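Local coordinates for protein diacylglycerol kinase (Bacillus anthracis, PDB 3S40) that probably phosphorylates diacylglycerol or a related lipid alcohol with ATP, as a bacterial kinase of the diacylglycerol kinase family, at residues E9-I14 and A37-L42; D65-F70 and P90-I95; I94-T99 and V109-A114; A117-K122 and T294-P299. All coordinates share one frame; numbering follows the deposited sequence.

Interaction 1. Residues E9-I14 and A37-L42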
# COMPACT_ATOMS: atom_id res chain seq x y z
N GLU A 9 -10.45 -17.10 15.16
CA GLU A 9 -10.20 -18.22 16.05
C GLU A 9 -8.69 -18.41 16.24
O GLU A 9 -8.22 -18.61 17.35
CB GLU A 9 -10.82 -19.48 15.47
CG GLU A 9 -11.18 -20.52 16.51
CD GLU A 9 -11.82 -21.74 15.87
OE1 GLU A 9 -11.08 -22.69 15.52
OE2 GLU A 9 -13.06 -21.75 15.72
N LYS A 10 -7.94 -18.32 15.15
CA LYS A 10 -6.49 -18.42 15.21
C LYS A 10 -5.83 -17.21 14.57
O LYS A 10 -6.22 -16.75 13.47
CB LYS A 10 -6.01 -19.71 14.55
CG LYS A 10 -6.53 -20.95 15.26
CD LYS A 10 -6.57 -22.13 14.34
CE LYS A 10 -5.30 -22.92 14.38
NZ LYS A 10 -5.60 -24.38 14.43
N VAL A 11 -4.84 -16.70 15.27
CA VAL A 11 -4.12 -15.50 14.89
C VAL A 11 -2.62 -15.79 14.80
O VAL A 11 -2.04 -16.48 15.66
CB VAL A 11 -4.37 -14.35 15.91
CG1 VAL A 11 -3.61 -13.08 15.52
CG2 VAL A 11 -5.88 -14.07 16.06
N LEU A 12 -2.00 -15.27 13.74
CA LEU A 12 -0.55 -15.20 13.61
C LEU A 12 -0.06 -13.76 13.70
O LEU A 12 -0.57 -12.89 12.98
CB LEU A 12 -0.12 -15.76 12.27
CG LEU A 12 1.34 -15.50 11.87
CD1 LEU A 12 2.32 -16.17 12.85
CD2 LEU A 12 1.57 -15.94 10.44
N LEU A 13 0.93 -13.51 14.55
CA LEU A 13 1.65 -12.24 14.58
C LEU A 13 3.07 -12.43 14.05
O LEU A 13 3.86 -13.21 14.61
CB LEU A 13 1.70 -11.67 16.03
CG LEU A 13 2.62 -10.47 16.27
CD1 LEU A 13 2.08 -9.23 15.53
CD2 LEU A 13 2.81 -10.11 17.75
N ILE A 14 3.38 -11.73 12.97
CA ILE A 14 4.74 -11.76 12.41
C ILE A 14 5.48 -10.54 12.92
O ILE A 14 5.00 -9.41 12.77
CB ILE A 14 4.75 -11.75 10.87
CG1 ILE A 14 4.05 -13.01 10.35
CG2 ILE A 14 6.20 -11.65 10.31
CD1 ILE A 14 3.64 -12.96 8.87
N ALA A 37 -4.38 -11.14 25.21
CA ALA A 37 -5.60 -11.11 26.02
C ALA A 37 -6.83 -11.32 25.17
O ALA A 37 -7.78 -11.96 25.61
CB ALA A 37 -5.72 -9.79 26.79
N ALA A 38 -6.81 -10.77 23.96
CA ALA A 38 -7.99 -10.76 23.11
C ALA A 38 -8.14 -12.07 22.35
O ALA A 38 -9.25 -12.55 22.18
CB ALA A 38 -7.95 -9.58 22.13
N PHE A 39 -7.03 -12.65 21.91
CA PHE A 39 -7.07 -13.83 21.05
C PHE A 39 -6.53 -15.11 21.73
O PHE A 39 -5.33 -15.28 21.88
CB PHE A 39 -6.30 -13.55 19.76
CG PHE A 39 -6.71 -12.27 19.07
CD1 PHE A 39 -8.02 -12.08 18.65
CD2 PHE A 39 -5.78 -11.27 18.83
CE1 PHE A 39 -8.40 -10.91 18.00
CE2 PHE A 39 -6.15 -10.10 18.19
CZ PHE A 39 -7.47 -9.91 17.77
N PRO A 40 -7.42 -16.03 22.10
CA PRO A 40 -7.02 -17.20 22.90
C PRO A 40 -6.09 -18.20 22.18
O PRO A 40 -5.61 -19.13 22.83
CB PRO A 40 -8.36 -17.86 23.23
CG PRO A 40 -9.23 -17.51 22.09
CD PRO A 40 -8.84 -16.10 21.71
N ASP A 41 -5.84 -18.02 20.89
CA ASP A 41 -4.87 -18.84 20.16
C ASP A 41 -4.04 -17.95 19.26
O ASP A 41 -4.46 -17.57 18.17
CB ASP A 41 -5.57 -19.92 19.33
CG ASP A 41 -4.60 -20.84 18.59
OD1 ASP A 41 -3.44 -20.46 18.30
OD2 ASP A 41 -5.00 -21.98 18.27
N LEU A 42 -2.84 -17.64 19.73
CA LEU A 42 -2.02 -16.63 19.11
C LEU A 42 -0.61 -17.17 18.88
O LEU A 42 0.04 -17.65 19.79
CB LEU A 42 -1.97 -15.40 20.01
CG LEU A 42 -0.99 -14.28 19.63
CD1 LEU A 42 -1.35 -13.73 18.26
CD2 LEU A 42 -0.99 -13.16 20.70
O HOH W 1 -7.23 -16.40 18.80
O HOH W 2 -2.56 -19.25 15.88
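V11 and L42 sit opposite each other as a parallel bridge pair, CA to CA 4.8 Å, and the amide N of V11 donates to the carbonyl O of D41 at 3.1 Å. This is the closing step of a beta-alpha-beta unit in the diacylglycerol kinase catalytic domain: strand 11-15 leads to helix 24-38, and the chain leaves the helix at F39 to start strand 42-46, an outer strand of the parallel sheet, beside the strand it came from. V11 divides its two methyls between two partners. Its CG1, anti to the backbone N (chi1 180°), meets CD1 of L42 at 3.6 Å. The other methyl, CG2, comes down on one face of the F39 ring, offset toward the rim on the CG side, in a CH-pi contact 4.0 Å from the ring centroid; CB of A38 covers the opposite face, so the ring is sandwiched between two methyl groups. L13, two residues further along the strand, adds a looser apolar contact from its CB to CD1 of L42, and L42 also packs back on L35 and A36 of the helix. At the outer end K10 and D41 run side by side and point the same way. NZ of K10 stays 4.6 Å from OD2 of D41, beyond salt-bridge range, and it is the aliphatic CG of K10 that lies against that oxygen. One water lies between O of E9 and N of D41, accepting from the latter; a second sits 2.8 Å from both O of V11 and OD1 of D41.

Interaction 2. Residues D65-F70 and P90-I95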
# COMPACT_ATOMS: atom_id res chain seq x y z
N ASP A 65 -6.89 -17.23 10.81
CA ASP A 65 -7.97 -16.34 10.38
C ASP A 65 -7.50 -14.91 10.27
O ASP A 65 -8.10 -14.12 9.55
CB ASP A 65 -9.14 -16.42 11.36
CG ASP A 65 -9.59 -17.86 11.60
OD1 ASP A 65 -10.15 -18.46 10.66
OD2 ASP A 65 -9.34 -18.39 12.70
N LEU A 66 -6.42 -14.59 10.96
CA LEU A 66 -5.90 -13.23 10.99
C LEU A 66 -4.38 -13.30 10.99
O LEU A 66 -3.79 -14.06 11.78
CB LEU A 66 -6.39 -12.52 12.26
CG LEU A 66 -5.86 -11.10 12.51
CD1 LEU A 66 -6.24 -10.14 11.34
CD2 LEU A 66 -6.37 -10.55 13.85
N ILE A 67 -3.76 -12.55 10.10
CA ILE A 67 -2.31 -12.37 10.11
C ILE A 67 -1.98 -10.91 10.46
O ILE A 67 -2.44 -9.99 9.79
CB ILE A 67 -1.65 -12.75 8.76
CG1 ILE A 67 -1.80 -14.26 8.50
CG2 ILE A 67 -0.17 -12.36 8.76
CD1 ILE A 67 -0.99 -14.78 7.34
N ILE A 68 -1.22 -10.72 11.53
CA ILE A 68 -0.81 -9.38 11.94
C ILE A 68 0.64 -9.21 11.60
O ILE A 68 1.45 -10.10 11.85
CB ILE A 68 -0.99 -9.20 13.46
CG1 ILE A 68 -2.41 -9.58 13.86
CG2 ILE A 68 -0.61 -7.76 13.88
CD1 ILE A 68 -2.64 -9.56 15.36
N VAL A 69 1.00 -8.08 10.99
CA VAL A 69 2.42 -7.83 10.71
C VAL A 69 2.93 -6.61 11.48
O VAL A 69 2.38 -5.53 11.36
CB VAL A 69 2.67 -7.69 9.19
CG1 VAL A 69 1.72 -6.68 8.59
CG2 VAL A 69 4.13 -7.33 8.92
N PHE A 70 3.94 -6.81 12.33
CA PHE A 70 4.64 -5.70 12.96
C PHE A 70 5.89 -5.38 12.18
O PHE A 70 6.85 -6.14 12.20
CB PHE A 70 5.02 -6.03 14.41
CG PHE A 70 5.85 -4.94 15.07
CD1 PHE A 70 5.49 -3.61 14.96
CD2 PHE A 70 6.97 -5.26 15.83
CE1 PHE A 70 6.24 -2.60 15.57
CE2 PHE A 70 7.72 -4.26 16.45
CZ PHE A 70 7.37 -2.93 16.32
N PRO A 90 -6.32 -14.98 4.66
CA PRO A 90 -6.89 -14.45 5.90
C PRO A 90 -6.92 -12.91 5.91
O PRO A 90 -6.22 -12.25 5.16
CB PRO A 90 -5.92 -14.94 6.99
CG PRO A 90 -4.63 -15.17 6.27
CD PRO A 90 -5.00 -15.59 4.85
N THR A 91 -7.73 -12.37 6.80
CA THR A 91 -7.66 -10.98 7.18
C THR A 91 -6.26 -10.58 7.59
O THR A 91 -5.54 -11.33 8.29
CB THR A 91 -8.64 -10.69 8.31
OG1 THR A 91 -9.96 -11.02 7.87
CG2 THR A 91 -8.61 -9.18 8.73
N LEU A 92 -5.86 -9.39 7.15
CA LEU A 92 -4.53 -8.86 7.44
C LEU A 92 -4.63 -7.60 8.31
O LEU A 92 -5.59 -6.82 8.20
CB LEU A 92 -3.79 -8.58 6.13
CG LEU A 92 -2.32 -8.17 6.12
CD1 LEU A 92 -1.42 -9.27 6.69
CD2 LEU A 92 -1.88 -7.81 4.69
N ALA A 93 -3.65 -7.40 9.19
CA ALA A 93 -3.57 -6.21 10.04
C ALA A 93 -2.12 -5.76 10.11
O ALA A 93 -1.20 -6.56 9.95
CB ALA A 93 -4.13 -6.48 11.42
N ILE A 94 -1.92 -4.46 10.33
CA ILE A 94 -0.58 -3.88 10.35
C ILE A 94 -0.36 -3.16 11.65
O ILE A 94 -1.20 -2.39 12.07
CB ILE A 94 -0.40 -2.84 9.20
CG1 ILE A 94 -0.64 -3.49 7.83
CG2 ILE A 94 0.98 -2.17 9.27
CD1 ILE A 94 -0.70 -2.47 6.70
N ILE A 95 0.77 -3.42 12.29
CA ILE A 95 1.22 -2.55 13.36
C ILE A 95 2.43 -1.88 12.79
O ILE A 95 3.39 -2.54 12.41
CB ILE A 95 1.59 -3.31 14.62
CG1 ILE A 95 0.38 -4.10 15.12
CG2 ILE A 95 2.06 -2.31 15.70
CD1 ILE A 95 0.72 -5.11 16.20
O HOH W 3 -10.39 -14.38 8.27
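In the parallel sheet of the catalytic domain, strands 66-71 and 91-96 run next to each other, and their paired residues from L66-T91 to F70-I95 keep step. Four good backbone bonds alternate across the gap: N of I67 to O of T91, N of A93 to O of I67, N of V69 to O of A93, and N of I95 to O of V69, the last 2.8 Å long. A fifth, from N of T91 to O of D65, is weak. The strand axes differ by 20°. Helix 73-83 links the two strands as a beta-alpha-beta crossover and packs on V69, L92 and I94; I67 shares that face. There CD1 of L92 lies 3.9 Å from CG2 of I67, whose CG1 branch meets CG of P90 at 3.7 Å. V69 holds CG1 between its backbone N and carbonyl carbon (chi1 51°), which sets that methyl 3.2 Å from O of A93 and 4.0 Å from CG1 of I94. The other face carries L66, I68, F70, T91, A93 and I95, with I120 of helix 113-120 packed on I68, A93 and I95. CD1 of I95 touches CG2 of I68, and CG2 of I95 meets CD1 of F70 at 3.7 Å.

Interaction 3. Residues I94-T99 and V109-A114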
# COMPACT_ATOMS: atom_id res chain seq x y z
N ILE A 94 -1.92 -4.46 10.33
CA ILE A 94 -0.58 -3.88 10.35
C ILE A 94 -0.36 -3.16 11.65
O ILE A 94 -1.20 -2.39 12.07
CB ILE A 94 -0.40 -2.84 9.20
CG1 ILE A 94 -0.64 -3.49 7.83
CG2 ILE A 94 0.98 -2.17 9.27
CD1 ILE A 94 -0.70 -2.47 6.70
N ILE A 95 0.77 -3.42 12.29
CA ILE A 95 1.22 -2.55 13.36
C ILE A 95 2.43 -1.88 12.79
O ILE A 95 3.39 -2.54 12.41
CB ILE A 95 1.59 -3.31 14.62
CG1 ILE A 95 0.38 -4.10 15.12
CG2 ILE A 95 2.06 -2.31 15.70
CD1 ILE A 95 0.72 -5.11 16.20
N PRO A 96 2.38 -0.55 12.69
CA PRO A 96 3.38 0.25 11.97
C PRO A 96 4.74 0.20 12.67
O PRO A 96 4.83 0.61 13.81
CB PRO A 96 2.79 1.66 12.00
CG PRO A 96 1.92 1.68 13.22
CD PRO A 96 1.37 0.27 13.37
N GLY A 97 5.76 -0.31 12.00
CA GLY A 97 7.07 -0.45 12.62
C GLY A 97 8.18 0.15 11.79
O GLY A 97 9.36 -0.11 12.04
N GLY A 98 7.81 0.97 10.81
CA GLY A 98 8.78 1.63 9.96
C GLY A 98 8.69 3.13 10.19
O GLY A 98 8.18 3.57 11.21
N THR A 99 9.17 3.92 9.23
CA THR A 99 9.05 5.37 9.34
C THR A 99 7.83 5.90 8.57
O THR A 99 7.12 6.77 9.07
CB THR A 99 10.34 6.09 8.89
OG1 THR A 99 10.63 5.75 7.53
CG2 THR A 99 11.51 5.66 9.78
N VAL A 109 -4.72 3.50 10.91
CA VAL A 109 -4.11 2.87 12.08
C VAL A 109 -3.26 3.85 12.88
O VAL A 109 -2.39 4.50 12.32
CB VAL A 109 -3.22 1.70 11.67
CG1 VAL A 109 -2.50 1.14 12.90
CG2 VAL A 109 -4.05 0.61 10.94
N PRO A 110 -3.52 3.94 14.19
CA PRO A 110 -2.70 4.78 15.08
C PRO A 110 -1.22 4.50 14.88
O PRO A 110 -0.84 3.33 14.75
CB PRO A 110 -3.12 4.32 16.48
CG PRO A 110 -4.52 3.83 16.31
CD PRO A 110 -4.62 3.27 14.91
N GLN A 111 -0.39 5.53 14.87
CA GLN A 111 1.04 5.31 14.68
C GLN A 111 1.75 4.97 16.00
O GLN A 111 2.90 4.53 16.01
CB GLN A 111 1.68 6.51 13.97
CG GLN A 111 1.22 6.69 12.51
CD GLN A 111 1.56 5.49 11.63
OE1 GLN A 111 2.74 5.24 11.35
NE2 GLN A 111 0.54 4.74 11.19
N ASN A 112 1.06 5.16 17.11
CA ASN A 112 1.51 4.64 18.40
C ASN A 112 1.24 3.14 18.42
O ASN A 112 0.08 2.71 18.33
CB ASN A 112 0.74 5.35 19.53
CG ASN A 112 0.98 4.72 20.90
OD1 ASN A 112 0.64 3.56 21.14
ND2 ASN A 112 1.54 5.50 21.81
N ILE A 113 2.29 2.33 18.50
CA ILE A 113 2.12 0.89 18.28
C ILE A 113 1.23 0.24 19.34
O ILE A 113 0.51 -0.70 19.03
CB ILE A 113 3.44 0.14 18.13
CG1 ILE A 113 4.26 0.21 19.42
CG2 ILE A 113 4.23 0.71 16.95
CD1 ILE A 113 5.56 -0.55 19.33
N ALA A 114 1.26 0.76 20.57
CA ALA A 114 0.37 0.23 21.60
C ALA A 114 -1.09 0.41 21.18
O ALA A 114 -1.90 -0.50 21.32
CB ALA A 114 0.63 0.93 22.96
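P96 presses its ring into the turn that leads to helix 113-120, touching three successive residues there. CD meets CG1 of V109 at 4.0 Å, CG lies 3.6 Å from the carbonyl O of P110, and CB comes within 3.6 Å of OE1 of Q111. Beside it, I113 crosses I95 at about a right angle, its CB 3.7 Å from CG2 of I95. I113 carries CG1 between its backbone N and carbonyl carbon (chi1 64°); this leaves CG2 directed at the strand, near CG2 of I95 and the carbonyl O of P96. No hydrogen bond joins the two segments. In the fold this is where strand 91-96, the last of the parallel sheet, passes into the glycine-rich PGGT loop of the family, P96 to T99, while the chain returns through helix 102-106 to pack a further helix on the sheet. The amide of Q111 lies against CB and CG of P96: the bend at chi2 (-61°) turns it back to the proline, and both its polar atoms are gripped. NE2 bonds S104 OG and also donates to O of V109 at 3.1 Å, and OE1 bonds to ND2 of N101. N101 in turn takes the amide N of G98 on its OD1, which ties the glycine loop to the same side chain that fixes Q111. One residue before I113, N112 caps the helix start with OD1 on the amide N of E115.

Interaction 4. Residues A117-K122 and T294-P299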
# COMPACT_ATOMS: atom_id res chain seq x y z
N ALA A 117 -2.10 -1.93 18.31
CA ALA A 117 -2.38 -3.30 18.73
C ALA A 117 -3.78 -3.40 19.32
O ALA A 117 -4.50 -4.34 19.06
CB ALA A 117 -1.30 -3.80 19.77
N LYS A 118 -4.16 -2.41 20.12
CA LYS A 118 -5.50 -2.36 20.71
C LYS A 118 -6.61 -2.23 19.66
O LYS A 118 -7.65 -2.88 19.77
CB LYS A 118 -5.59 -1.22 21.73
CG LYS A 118 -4.59 -1.43 22.87
CD LYS A 118 -4.57 -0.26 23.82
CE LYS A 118 -3.44 -0.42 24.82
NZ LYS A 118 -3.38 0.76 25.72
N LEU A 119 -6.37 -1.39 18.65
CA LEU A 119 -7.25 -1.31 17.48
C LEU A 119 -7.55 -2.70 16.88
O LEU A 119 -8.71 -3.03 16.60
CB LEU A 119 -6.63 -0.40 16.41
CG LEU A 119 -7.48 -0.31 15.12
CD1 LEU A 119 -8.75 0.49 15.37
CD2 LEU A 119 -6.68 0.28 13.99
N ILE A 120 -6.53 -3.53 16.70
CA ILE A 120 -6.75 -4.85 16.10
C ILE A 120 -7.75 -5.62 16.94
O ILE A 120 -8.56 -6.38 16.44
CB ILE A 120 -5.43 -5.63 16.02
CG1 ILE A 120 -4.48 -4.93 15.05
CG2 ILE A 120 -5.70 -7.09 15.65
CD1 ILE A 120 -3.08 -5.50 15.01
N THR A 121 -7.67 -5.37 18.23
CA THR A 121 -8.51 -5.98 19.25
C THR A 121 -9.99 -5.64 19.04
O THR A 121 -10.87 -6.35 19.52
CB THR A 121 -8.02 -5.47 20.62
OG1 THR A 121 -7.23 -6.47 21.26
CG2 THR A 121 -9.14 -5.00 21.50
N LYS A 122 -10.26 -4.56 18.33
CA LYS A 122 -11.65 -4.16 18.11
C LYS A 122 -12.22 -4.87 16.90
O LYS A 122 -13.43 -4.83 16.65
CB LYS A 122 -11.75 -2.65 17.94
CG LYS A 122 -11.30 -1.85 19.17
CD LYS A 122 -12.01 -2.33 20.44
CE LYS A 122 -11.60 -1.47 21.64
NZ LYS A 122 -12.01 -2.12 22.93
N THR A 294 -9.18 -8.48 2.95
CA THR A 294 -9.87 -7.87 4.07
C THR A 294 -8.79 -7.42 5.06
O THR A 294 -7.84 -8.15 5.35
CB THR A 294 -10.84 -8.85 4.76
OG1 THR A 294 -10.10 -9.96 5.29
CG2 THR A 294 -11.87 -9.37 3.75
N MSE A 295 -8.97 -6.22 5.62
CA MSE A 295 -7.99 -5.66 6.52
C MSE A 295 -8.62 -5.02 7.75
O MSE A 295 -9.72 -4.46 7.69
CB MSE A 295 -7.11 -4.66 5.77
CG MSE A 295 -6.52 -5.24 4.51
SE MSE A 295 -4.91 -4.39 3.83
CE MSE A 295 -3.71 -4.64 5.36
N ILE A 296 -7.92 -5.12 8.86
CA ILE A 296 -8.28 -4.39 10.07
C ILE A 296 -8.08 -2.91 9.81
O ILE A 296 -7.08 -2.51 9.22
CB ILE A 296 -7.40 -4.80 11.25
CG1 ILE A 296 -7.70 -6.24 11.68
CG2 ILE A 296 -7.60 -3.82 12.43
CD1 ILE A 296 -9.07 -6.42 12.34
N TYR A 297 -9.01 -2.08 10.25
CA TYR A 297 -8.83 -0.65 10.07
C TYR A 297 -9.47 0.13 11.21
O TYR A 297 -10.04 -0.47 12.14
CB TYR A 297 -9.43 -0.22 8.71
CG TYR A 297 -10.95 -0.13 8.73
CD1 TYR A 297 -11.58 1.10 8.64
CD2 TYR A 297 -11.73 -1.28 8.86
CE1 TYR A 297 -12.96 1.19 8.65
CE2 TYR A 297 -13.11 -1.20 8.87
CZ TYR A 297 -13.72 0.05 8.77
OH TYR A 297 -15.09 0.18 8.79
N ASN A 298 -9.40 1.46 11.12
CA ASN A 298 -9.87 2.35 12.18
C ASN A 298 -11.07 3.16 11.71
O ASN A 298 -10.90 4.15 11.00
CB ASN A 298 -8.77 3.31 12.60
CG ASN A 298 -9.13 4.09 13.85
OD1 ASN A 298 -10.23 3.95 14.39
ND2 ASN A 298 -8.19 4.92 14.33
N PRO A 299 -12.29 2.75 12.10
CA PRO A 299 -13.47 3.49 11.61
C PRO A 299 -13.59 4.88 12.27
O PRO A 299 -14.27 5.74 11.74
CB PRO A 299 -14.64 2.58 12.02
CG PRO A 299 -14.04 1.34 12.62
CD PRO A 299 -12.65 1.70 13.06
O HOH W 4 -10.41 -2.66 14.21
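Helix-to-strand packing between sequence-distant parts of the chain brings L119 and I120, near the end of helix 113-120, against I296 and N298, where strand 284-296 runs out into the C-terminal tail. I296 reaches the helix through one methyl: its CG2, anti to the backbone N, meets CA of I120 at 3.9 Å and lies 4.2 Å from CG1 of the same residue. L119 points across the gap and, with CG anti to its backbone N (chi1 178°), spreads its two methyls over the tail. CD1 sits 3.6 Å from the carbonyl O of Y297, and CD2 reaches CB of N298 at 3.9 Å, the two side chains crossing at about a right angle. The strand belongs to one of the two antiparallel sheets, which continues into the beta-sandwich-like domain, yet its end runs back to the catalytic domain: I296 also pairs its backbone with L92, and its side chain rests on A93. I120 packs on A93 and I95 of strand 91-96. Between the two segments there is no direct hydrogen bond. Instead a water sits between the backbones, 3.0 Å from both O of L119 and O of Y297. The amide of N298 is held from other directions, ND2 by the carbonyl O of G108 and OD1 by the amide N of A300, which fixes the flat group against which CD1 of L119 packs.

In the fold
From the N terminus, interaction 1 closes first, returning the chain from strand 11-15 through helix 24-38 to the sheet edge. Interaction 2 follows in series and closes the crossover through helix 73-83; the two meet where strands 11-15 and 66-71 lie side by side, with L12 and I68 probably hydrogen-bonded. Interaction 3 begins on the strand where interaction 2 ends, sharing I94 and I95, and closes a short loop around helix 102-106. Interaction 4 spans by far the longest gap, about 170 residues, and leaves from the same helix 113-120. It brings the chain's end back beside strand 91-96, joining the C-terminal strand to the catalytic domain. None of the four nests inside or crosses another.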